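Local coordinates for ficolin-3 (Homo sapiens, PDB 2J60), which probably recognises sugars on microbial or altered cell surfaces through its fibrinogen-like lectin domain, as ficolins do in innate immunity, at residues 149-154 with 176-181; 183-188 with 199-204; 194-199 with 210-215. One frame throughout, in Å; residues are numbered along the deposited sequence.

Contact 1: residues 149-154 with 176-181; sequences SGRPFT and WYASCY. With ABE (alpha-D-Abequopyranose), chain D.
Although R151, P152 and F153 pack closely on W176 and A178, no direct hydrogen bond joins 149-154 to 176-181. F153 forms a T-shaped pair with W176, its ring 5.1 Å from the five-membered ring between centroids, with the planes at 79°. The edge atom is F153 CD1, which lies 3.6 Å from W176 NE1; that nitrogen already donates to Y129 O. Beside the pair, W176 CA makes a CA-H...O contact with P152 O at 3.2 Å.

R151 reaches along 176-181 with its chain extended as far as NE, and the last torsion (chi4 -83°) turns one guanidinium face to A178 CB, NE being 3.5 Å from that methyl. A water in the guanidinium plane links R151 NH1 to Y177 O, 2.9 Å from each, while NE donates to L147 O. The cis peptide between S179 and C180 contributes the first of two donors to O1 of abequose, C180 N (2.9 Å), and Y181 N (3.1 Å) is the second.

Y177 packs on C167, A168 and V171 of helix 167-171, C180 is disulfide-bonded to C167, and G150 and R151 pair by backbone with L131 of strand 131-138.

Contact 2: residues 183-188 with 199-204; sequences SNLNGR and YGIDWA. With ABE (alpha-D-Abequopyranose), chain D.
L185 and I201 set their side chains at about a right angle, and where the two chains cross CD2 of L185 meets CG2 of I201 at 4.0 Å. The other methyl of L185, CD1, meets W203, and S183 CB comes nearer still to the same six-membered part of the indole, 3.4 Å from W203 CE3. Both approach the ring obliquely. The W203 CG lies anti to the backbone N (chi1 -166°), which carries the indole to these partners; its NE1 donates to G142 O.

N184 supplies the polar half. Its ND2 donates to G200 O at 2.9 Å with an N-H...O angle of 149°, and the donor is tilted 31° from the carbonyl plane. The other amide atom, OD1, accepts from Y177 OH, so both ends of the amide are engaged and its rotation is fixed. On the backbone, N184 N donates to D202 O (3.0 Å), next to the single bridge of S183 with W203. D202 OD2 in turn takes G200 N from above the carboxylate plane and also receives Y181 OH and G210 N, three donors on one oxygen. At the R188 end, a water spans R188 O and I201 N.

Each segment has a tight turn: 184-187 is a type I turn and I201 centres an inverse gamma turn. L185 further packs on strands 101-106 and 215-220. From the same segment as I201, Y199 reaches the sugar, its OH 3.4 Å from C6 of abequose. The whole is a loop-on-loop packing against the central sheet of a fibrinogen-like domain, and Y199 brings its ring to the bound sugar, consistent with a place at the edge of the lectin site.

Contact 3: residues 194-199 with 210-215; sequences AAAHKY and GHPYRR. With ABE (alpha-D-Abequopyranose), chain D.
The proline ring of P212 receives the methyl of A196 at two of its carbons, with A196 CB 3.7 Å from P212 CD and 3.8 Å from P212 CG. Two aromatic rings of 194-199 each have a neighbour of their own segment over one face. A195 O stands 3.8 Å above the plane of the H197 imidazole, over its centre, and NE2 of H197 donates to Y189 O. On the Y199 ring, K198 CG lies 3.9 Å above the plane, again over the centre; chi1 of K198 (-169°) sets CG anti to the backbone N and so places it there. This packing of K198 CG on the Y199 ring lies apart from the meeting with G210. Abequose approaches the Y199 ring obliquely, its C4 3.8 Å from Y199 CE1.

Across the segments the contact is small, 151 Å² in all, and has no hydrogen bond. The A196 methyl also approaches G210 O, at 4.0 Å. G210 in turn brings its CA to K198 O at 3.4 Å; the angle of 126° at the hydrogen marks a bent CA-H...O contact. G210 adopts a positive phi of 88°, a conformation that calls for glycine because a CB would be jammed against the carbonyl O of the preceding residue.

Further along, R214 and R215 both face E106 of strand 101-106, a classic beta bulge where the loop of the fibrinogen-like domain runs into its C-terminal strand 215-220, while Y199 keeps the other segment beside the bound sugar.

From the N terminus, contact 1 comes first: it closes the loop from 149-154 to 176-181, which includes helix 167-171, before contact 2 opens at 183. Contact 2 closes 183-188 onto 199-204, and contact 3 joins 194-199 to 210-215, so the segments of these two alternate along the chain and their loops cross, sharing Y199. Two tyrosine hydroxyls of contact 1 reach contact 2, and a backbone hydrogen bond joins contacts 2 and 3. Together they tie the loops around the bound sugar to helix 167-171 and to strand 215-220.

Contact 1: residues 149-154 with 176-181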
loop_
_atom_site.group_PDB
_atom_site.type_symbol
_atom_site.label_atom_id
_atom_site.label_comp_id
_atom_site.label_asym_id
_atom_site.label_seq_id
_atom_site.Cartn_x
_atom_site.Cartn_y
_atom_site.Cartn_z
ATOM N N SER A 149 3.329 4.459 11.928
ATOM C CA SER A 149 4.442 5.319 11.592
ATOM C C SER A 149 5.609 5.040 12.527
ATOM O O SER A 149 5.430 4.752 13.703
ATOM C CB SER A 149 4.046 6.792 11.666
ATOM O OG SER A 149 4.979 7.573 10.929
ATOM N N GLY A 150 6.804 5.090 11.990
ATOM C CA GLY A 150 7.996 4.845 12.786
ATOM C C GLY A 150 8.320 3.378 13.011
ATOM O O GLY A 150 9.283 3.060 13.711
ATOM N N ARG A 151 7.540 2.491 12.409
ATOM C CA ARG A 151 7.678 1.049 12.631
ATOM C C ARG A 151 8.274 0.351 11.414
ATOM O O ARG A 151 8.031 0.744 10.279
ATOM C CB ARG A 151 6.342 0.434 13.025
ATOM C CG ARG A 151 5.721 1.084 14.238
ATOM C CD ARG A 151 4.528 0.333 14.772
ATOM N NE ARG A 151 4.047 0.970 15.992
ATOM C CZ ARG A 151 4.559 0.756 17.204
ATOM N NH1 ARG A 151 5.574 -0.104 17.382
ATOM N NH2 ARG A 151 4.040 1.389 18.250
ATOM N N PRO A 152 9.116 -0.662 11.657
ATOM C CA PRO A 152 9.760 -1.389 10.568
ATOM C C PRO A 152 8.737 -2.323 9.917
ATOM O O PRO A 152 7.719 -2.634 10.505
ATOM C CB PRO A 152 10.859 -2.189 11.290
ATOM C CG PRO A 152 10.276 -2.433 12.650
ATOM C CD PRO A 152 9.521 -1.172 12.984
ATOM N N PHE A 153 9.000 -2.736 8.693
ATOM C CA PHE A 153 8.095 -3.663 8.025
ATOM C C PHE A 153 8.426 -5.041 8.548
ATOM O O PHE A 153 9.600 -5.328 8.757
ATOM C CB PHE A 153 8.365 -3.614 6.534
ATOM C CG PHE A 153 7.275 -4.238 5.691
ATOM C CD1 PHE A 153 6.133 -3.514 5.383
ATOM C CD2 PHE A 153 7.439 -5.516 5.141
ATOM C CE1 PHE A 153 5.139 -4.049 4.582
ATOM C CE2 PHE A 153 6.438 -6.071 4.347
ATOM C CZ PHE A 153 5.275 -5.333 4.057
ATOM N N THR A 154 7.419 -5.897 8.780
ATOM C CA THR A 154 7.735 -7.317 9.029
ATOM C C THR A 154 6.959 -8.322 8.188
ATOM O O THR A 154 5.832 -8.060 7.777
ATOM C CB THR A 154 7.811 -7.768 10.534
ATOM O OG1 THR A 154 6.731 -8.640 10.895
ATOM C CG2 THR A 154 7.976 -6.622 11.482
ATOM N N TRP A 176 3.784 -2.894 8.677
ATOM C CA TRP A 176 4.675 -2.238 9.611
ATOM C C TRP A 176 4.106 -2.557 10.985
ATOM O O TRP A 176 3.649 -1.669 11.698
ATOM C CB TRP A 176 4.709 -0.743 9.329
ATOM C CG TRP A 176 5.180 -0.435 7.946
ATOM C CD1 TRP A 176 6.476 -0.284 7.545
ATOM C CD2 TRP A 176 4.372 -0.231 6.778
ATOM N NE1 TRP A 176 6.530 0.003 6.215
ATOM C CE2 TRP A 176 5.255 0.049 5.712
ATOM C CE3 TRP A 176 2.988 -0.243 6.529
ATOM C CZ2 TRP A 176 4.807 0.282 4.405
ATOM C CZ3 TRP A 176 2.541 0.001 5.212
ATOM C CH2 TRP A 176 3.451 0.266 4.179
ATOM N N TYR A 177 4.116 -3.841 11.336
ATOM C CA TYR A 177 3.430 -4.309 12.542
ATOM C C TYR A 177 3.951 -3.703 13.832
ATOM O O TYR A 177 5.132 -3.390 13.955
ATOM C CB TYR A 177 3.444 -5.840 12.643
ATOM C CG TYR A 177 2.583 -6.480 11.590
ATOM C CD1 TYR A 177 1.216 -6.254 11.560
ATOM C CD2 TYR A 177 3.139 -7.286 10.600
ATOM C CE1 TYR A 177 0.407 -6.842 10.604
ATOM C CE2 TYR A 177 2.347 -7.861 9.632
ATOM C CZ TYR A 177 0.980 -7.648 9.642
ATOM O OH TYR A 177 0.196 -8.215 8.665
ATOM N N ALA A 178 3.034 -3.529 14.772
ATOM C CA ALA A 178 3.384 -3.201 16.148
ATOM C C ALA A 178 3.233 -4.492 16.961
ATOM O O ALA A 178 4.167 -5.306 17.052
ATOM C CB ALA A 178 2.464 -2.117 16.673
ATOM N N SER A 179 2.058 -4.677 17.538
ATOM C CA SER A 179 1.707 -5.939 18.170
ATOM C C SER A 179 0.207 -6.043 18.370
ATOM O O SER A 179 -0.233 -6.163 19.514
ATOM C CB SER A 179 2.415 -6.102 19.525
ATOM O OG SER A 179 2.258 -4.943 20.324
ATOM N N CYS A 180 -0.575 -6.053 17.280
ATOM C CA CYS A 180 -0.029 -6.078 15.907
ATOM C C CYS A 180 -0.391 -4.928 14.964
ATOM O O CYS A 180 0.501 -4.371 14.297
ATOM C CB CYS A 180 -0.339 -7.403 15.223
ATOM S SG CYS A 180 0.539 -8.799 15.960
ATOM N N TYR A 181 -1.669 -4.556 14.904
ATOM C CA TYR A 181 -2.055 -3.501 13.971
ATOM C C TYR A 181 -3.368 -2.768 14.247
ATOM O O TYR A 181 -4.216 -3.218 15.023
ATOM C CB TYR A 181 -2.110 -4.071 12.551
ATOM C CG TYR A 181 -3.197 -5.101 12.366
ATOM C CD1 TYR A 181 -4.482 -4.721 12.002
ATOM C CD2 TYR A 181 -2.940 -6.457 12.559
ATOM C CE1 TYR A 181 -5.473 -5.645 11.837
ATOM C CE2 TYR A 181 -3.940 -7.399 12.392
ATOM C CZ TYR A 181 -5.202 -6.982 12.024
ATOM O OH TYR A 181 -6.201 -7.903 11.850
HETATM C C1 ABE D . -4.160 -7.262 16.181
HETATM C C2 ABE D . -5.662 -6.992 16.214
HETATM C C3 ABE D . -6.229 -7.124 17.620
HETATM C C4 ABE D . -5.777 -8.437 18.255
HETATM C C5 ABE D . -4.258 -8.574 18.144
HETATM C C6 ABE D . -3.740 -9.854 18.795
HETATM O O1 ABE D . -3.431 -6.239 16.887
HETATM O O2 ABE D . -5.953 -5.682 15.720
HETATM O O5 ABE D . -3.899 -8.542 16.762
HETATM O O HOH W 1 6.941 -1.986 15.674
#

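Contact 2: residues 183-188 with 199-204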
loop_
_atom_site.group_PDB
_atom_site.type_symbol
_atom_site.label_atom_id
_atom_site.label_comp_id
_atom_site.label_asym_id
_atom_site.label_seq_id
_atom_site.Cartn_x
_atom_site.Cartn_y
_atom_site.Cartn_z
ATOM N N SER A 183 -4.332 -1.373 11.062
ATOM C CA SER A 183 -4.653 -1.663 9.648
ATOM C C SER A 183 -3.829 -2.857 9.168
ATOM O O SER A 183 -2.726 -3.125 9.677
ATOM C CB SER A 183 -4.403 -0.457 8.737
ATOM O OG SER A 183 -3.069 0.022 8.902
ATOM N N ASN A 184 -4.350 -3.563 8.173
ATOM C CA ASN A 184 -3.733 -4.808 7.716
ATOM C C ASN A 184 -4.129 -5.044 6.256
ATOM O O ASN A 184 -4.658 -6.090 5.908
ATOM C CB ASN A 184 -4.224 -5.950 8.611
ATOM C CG ASN A 184 -3.419 -7.230 8.458
ATOM O OD1 ASN A 184 -2.173 -7.220 8.431
ATOM N ND2 ASN A 184 -4.128 -8.354 8.366
ATOM N N LEU A 185 -3.878 -4.056 5.406
ATOM C CA LEU A 185 -4.402 -4.079 4.031
ATOM C C LEU A 185 -3.774 -5.149 3.106
ATOM O O LEU A 185 -4.294 -5.414 2.031
ATOM C CB LEU A 185 -4.288 -2.700 3.404
ATOM C CG LEU A 185 -5.108 -1.618 4.119
ATOM C CD1 LEU A 185 -4.889 -0.327 3.376
ATOM C CD2 LEU A 185 -6.613 -1.987 4.169
ATOM N N ASN A 186 -2.663 -5.730 3.539
ATOM C CA ASN A 186 -1.997 -6.789 2.812
ATOM C C ASN A 186 -2.379 -8.128 3.432
ATOM O O ASN A 186 -1.746 -9.165 3.168
ATOM C CB ASN A 186 -0.478 -6.607 2.891
ATOM C CG ASN A 186 0.021 -5.487 2.017
ATOM O OD1 ASN A 186 -0.654 -5.066 1.076
ATOM N ND2 ASN A 186 1.230 -5.017 2.300
ATOM N N GLY A 187 -3.404 -8.103 4.275
ATOM C CA GLY A 187 -3.845 -9.324 4.955
ATOM C C GLY A 187 -4.667 -10.232 4.051
ATOM O O GLY A 187 -4.900 -9.926 2.892
ATOM N N ARG A 188 -5.144 -11.339 4.608
ATOM C CA ARG A 188 -5.750 -12.397 3.822
ATOM C C ARG A 188 -7.102 -12.036 3.227
ATOM O O ARG A 188 -7.969 -11.480 3.900
ATOM C CB ARG A 188 -5.899 -13.636 4.679
ATOM C CG ARG A 188 -6.106 -14.862 3.863
ATOM C CD ARG A 188 -6.099 -16.095 4.743
ATOM N NE ARG A 188 -6.385 -17.286 3.954
ATOM C CZ ARG A 188 -6.371 -18.515 4.448
ATOM N NH1 ARG A 188 -6.083 -18.701 5.728
ATOM N NH2 ARG A 188 -6.638 -19.548 3.657
ATOM N N TYR A 199 -8.280 -12.087 11.572
ATOM C CA TYR A 199 -7.599 -10.890 11.126
ATOM C C TYR A 199 -7.591 -10.893 9.595
ATOM O O TYR A 199 -7.039 -11.805 8.985
ATOM C CB TYR A 199 -6.170 -10.874 11.670
ATOM C CG TYR A 199 -6.048 -11.222 13.142
ATOM C CD1 TYR A 199 -6.713 -10.487 14.116
ATOM C CD2 TYR A 199 -5.249 -12.283 13.554
ATOM C CE1 TYR A 199 -6.594 -10.811 15.463
ATOM C CE2 TYR A 199 -5.118 -12.611 14.893
ATOM C CZ TYR A 199 -5.790 -11.872 15.844
ATOM O OH TYR A 199 -5.646 -12.207 17.178
ATOM N N GLY A 200 -8.203 -9.881 8.978
ATOM C CA GLY A 200 -8.286 -9.786 7.510
ATOM C C GLY A 200 -7.767 -8.466 6.955
ATOM O O GLY A 200 -6.833 -7.880 7.505
ATOM N N ILE A 201 -8.380 -8.011 5.866
ATOM C CA ILE A 201 -8.066 -6.735 5.226
ATOM C C ILE A 201 -8.844 -5.676 5.998
ATOM O O ILE A 201 -9.912 -5.220 5.586
ATOM C CB ILE A 201 -8.406 -6.779 3.689
ATOM C CG1 ILE A 201 -7.549 -7.849 2.985
ATOM C CG2 ILE A 201 -8.197 -5.425 3.016
ATOM C CD1 ILE A 201 -8.035 -8.226 1.565
ATOM N N ASP A 202 -8.292 -5.321 7.152
ATOM C CA ASP A 202 -8.993 -4.577 8.174
ATOM C C ASP A 202 -8.488 -3.131 8.229
ATOM O O ASP A 202 -7.301 -2.858 7.969
ATOM C CB ASP A 202 -8.760 -5.232 9.546
ATOM C CG ASP A 202 -9.217 -6.703 9.616
ATOM O OD1 ASP A 202 -10.041 -7.154 8.787
ATOM O OD2 ASP A 202 -8.721 -7.412 10.520
ATOM N N TRP A 203 -9.400 -2.216 8.547
ATOM C CA TRP A 203 -9.077 -0.813 8.873
ATOM C C TRP A 203 -9.769 -0.469 10.218
ATOM O O TRP A 203 -10.977 -0.287 10.258
ATOM C CB TRP A 203 -9.540 0.105 7.727
ATOM C CG TRP A 203 -8.986 1.532 7.742
ATOM C CD1 TRP A 203 -9.646 2.649 8.163
ATOM C CD2 TRP A 203 -7.681 1.986 7.304
ATOM N NE1 TRP A 203 -8.842 3.758 8.036
ATOM C CE2 TRP A 203 -7.635 3.381 7.513
ATOM C CE3 TRP A 203 -6.557 1.349 6.765
ATOM C CZ2 TRP A 203 -6.508 4.158 7.190
ATOM C CZ3 TRP A 203 -5.437 2.115 6.452
ATOM C CH2 TRP A 203 -5.425 3.508 6.667
ATOM N N ALA A 204 -9.022 -0.413 11.323
ATOM C CA ALA A 204 -9.684 -0.373 12.649
ATOM C C ALA A 204 -10.711 0.759 12.814
ATOM O O ALA A 204 -11.829 0.521 13.259
ATOM C CB ALA A 204 -8.658 -0.347 13.790
HETATM C C1 ABE D . -4.160 -7.262 16.181
HETATM C C2 ABE D . -5.662 -6.992 16.214
HETATM C C3 ABE D . -6.229 -7.124 17.620
HETATM C C4 ABE D . -5.777 -8.437 18.255
HETATM C C5 ABE D . -4.258 -8.574 18.144
HETATM C C6 ABE D . -3.740 -9.854 18.795
HETATM O O1 ABE D . -3.431 -6.239 16.887
HETATM O O2 ABE D . -5.953 -5.682 15.720
HETATM O O5 ABE D . -3.899 -8.542 16.762
HETATM O O HOH W 2 -10.057 -9.915 4.382
#

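Contact 3: residues 194-199 with 210-215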
loop_
_atom_site.group_PDB
_atom_site.type_symbol
_atom_site.label_atom_id
_atom_site.label_comp_id
_atom_site.label_asym_id
_atom_site.label_seq_id
_atom_site.Cartn_x
_atom_site.Cartn_y
_atom_site.Cartn_z
ATOM N N ALA A 194 -19.075 -13.450 5.668
ATOM C CA ALA A 194 -19.247 -14.790 6.238
ATOM C C ALA A 194 -17.967 -15.612 6.146
ATOM O O ALA A 194 -17.734 -16.511 6.963
ATOM C CB ALA A 194 -20.391 -15.521 5.574
ATOM N N ALA A 195 -17.135 -15.309 5.152
ATOM C CA ALA A 195 -15.852 -15.993 5.019
ATOM C C ALA A 195 -14.733 -15.209 5.698
ATOM O O ALA A 195 -13.567 -15.590 5.619
ATOM C CB ALA A 195 -15.519 -16.250 3.550
ATOM N N ALA A 196 -15.103 -14.130 6.377
ATOM C CA ALA A 196 -14.154 -13.263 7.071
ATOM C C ALA A 196 -13.236 -14.009 8.030
ATOM O O ALA A 196 -13.666 -14.927 8.735
ATOM C CB ALA A 196 -14.894 -12.174 7.808
ATOM N N HIS A 197 -11.969 -13.592 8.059
ATOM C CA HIS A 197 -10.967 -14.168 8.955
ATOM C C HIS A 197 -10.864 -13.383 10.255
ATOM O O HIS A 197 -11.279 -12.230 10.329
ATOM C CB HIS A 197 -9.598 -14.197 8.267
ATOM C CG HIS A 197 -9.642 -14.744 6.878
ATOM N ND1 HIS A 197 -9.396 -16.068 6.592
ATOM C CD2 HIS A 197 -9.923 -14.148 5.695
ATOM C CE1 HIS A 197 -9.516 -16.264 5.293
ATOM N NE2 HIS A 197 -9.836 -15.115 4.724
ATOM N N LYS A 198 -10.306 -14.017 11.277
ATOM C CA LYS A 198 -10.099 -13.358 12.555
ATOM C C LYS A 198 -9.380 -12.030 12.312
ATOM O O LYS A 198 -9.811 -10.986 12.783
ATOM C CB LYS A 198 -9.252 -14.257 13.462
ATOM C CG LYS A 198 -9.158 -13.823 14.907
ATOM C CD LYS A 198 -8.267 -14.804 15.682
ATOM C CE LYS A 198 -8.301 -14.507 17.176
ATOM N NZ LYS A 198 -7.522 -15.531 17.925
ATOM N N TYR A 199 -8.280 -12.087 11.572
ATOM C CA TYR A 199 -7.599 -10.890 11.126
ATOM C C TYR A 199 -7.591 -10.893 9.595
ATOM O O TYR A 199 -7.039 -11.805 8.985
ATOM C CB TYR A 199 -6.170 -10.874 11.670
ATOM C CG TYR A 199 -6.048 -11.222 13.142
ATOM C CD1 TYR A 199 -6.713 -10.487 14.116
ATOM C CD2 TYR A 199 -5.249 -12.283 13.554
ATOM C CE1 TYR A 199 -6.594 -10.811 15.463
ATOM C CE2 TYR A 199 -5.118 -12.611 14.893
ATOM C CZ TYR A 199 -5.790 -11.872 15.844
ATOM O OH TYR A 199 -5.646 -12.207 17.178
ATOM N N GLY A 210 -11.371 -7.566 12.124
ATOM C CA GLY A 210 -12.235 -8.719 11.880
ATOM C C GLY A 210 -13.349 -8.452 10.884
ATOM O O GLY A 210 -14.095 -9.360 10.525
ATOM N N HIS A 211 -13.451 -7.207 10.424
ATOM C CA HIS A 211 -14.490 -6.814 9.475
ATOM C C HIS A 211 -13.863 -6.261 8.179
ATOM O O HIS A 211 -13.647 -5.045 8.026
ATOM C CB HIS A 211 -15.460 -5.823 10.131
ATOM C CG HIS A 211 -16.115 -6.366 11.362
ATOM N ND1 HIS A 211 -17.381 -6.916 11.352
ATOM C CD2 HIS A 211 -15.665 -6.484 12.635
ATOM C CE1 HIS A 211 -17.685 -7.340 12.566
ATOM N NE2 HIS A 211 -16.661 -7.091 13.364
ATOM N N PRO A 212 -13.559 -7.179 7.242
ATOM C CA PRO A 212 -12.717 -6.939 6.062
ATOM C C PRO A 212 -13.382 -6.113 4.983
ATOM O O PRO A 212 -14.586 -5.917 4.999
ATOM C CB PRO A 212 -12.444 -8.350 5.530
ATOM C CG PRO A 212 -13.642 -9.146 5.963
ATOM C CD PRO A 212 -14.044 -8.570 7.309
ATOM N N TYR A 213 -12.581 -5.617 4.054
ATOM C CA TYR A 213 -13.095 -4.933 2.887
ATOM C C TYR A 213 -12.972 -5.808 1.654
ATOM O O TYR A 213 -12.184 -6.757 1.615
ATOM C CB TYR A 213 -12.353 -3.613 2.656
ATOM C CG TYR A 213 -12.573 -2.618 3.765
ATOM C CD1 TYR A 213 -13.479 -1.578 3.626
ATOM C CD2 TYR A 213 -11.889 -2.737 4.960
ATOM C CE1 TYR A 213 -13.673 -0.662 4.653
ATOM C CE2 TYR A 213 -12.089 -1.839 5.988
ATOM C CZ TYR A 213 -12.967 -0.818 5.829
ATOM O OH TYR A 213 -13.126 0.047 6.883
ATOM N N ARG A 214 -13.779 -5.459 0.654
ATOM C CA ARG A 214 -13.907 -6.158 -0.630
ATOM C C ARG A 214 -12.861 -5.663 -1.661
ATOM O O ARG A 214 -12.359 -6.436 -2.483
ATOM C CB ARG A 214 -15.347 -5.954 -1.155
ATOM C CG ARG A 214 -15.650 -6.507 -2.534
ATOM C CD ARG A 214 -16.778 -5.730 -3.176
ATOM N NE ARG A 214 -17.201 -6.327 -4.440
ATOM C CZ ARG A 214 -16.424 -6.462 -5.516
ATOM N NH1 ARG A 214 -15.165 -6.049 -5.494
ATOM N NH2 ARG A 214 -16.907 -7.024 -6.619
ATOM N N ARG A 215 -12.547 -4.371 -1.599
ATOM C CA ARG A 215 -11.548 -3.730 -2.453
ATOM C C ARG A 215 -10.748 -2.679 -1.673
ATOM O O ARG A 215 -11.283 -1.992 -0.796
ATOM C CB ARG A 215 -12.202 -3.089 -3.671
ATOM C CG ARG A 215 -13.037 -4.081 -4.499
ATOM C CD ARG A 215 -13.820 -3.425 -5.643
ATOM N NE ARG A 215 -12.974 -2.729 -6.598
ATOM C CZ ARG A 215 -12.523 -3.251 -7.736
ATOM N NH1 ARG A 215 -12.824 -4.504 -8.069
ATOM N NH2 ARG A 215 -11.763 -2.520 -8.540
HETATM C C1 ABE D . -4.160 -7.262 16.181
HETATM C C2 ABE D . -5.662 -6.992 16.214
HETATM C C3 ABE D . -6.229 -7.124 17.620
HETATM C C4 ABE D . -5.777 -8.437 18.255
HETATM C C5 ABE D . -4.258 -8.574 18.144
HETATM C C6 ABE D . -3.740 -9.854 18.795
HETATM O O1 ABE D . -3.431 -6.239 16.887
HETATM O O2 ABE D . -5.953 -5.682 15.720
HETATM O O5 ABE D . -3.899 -8.542 16.762
#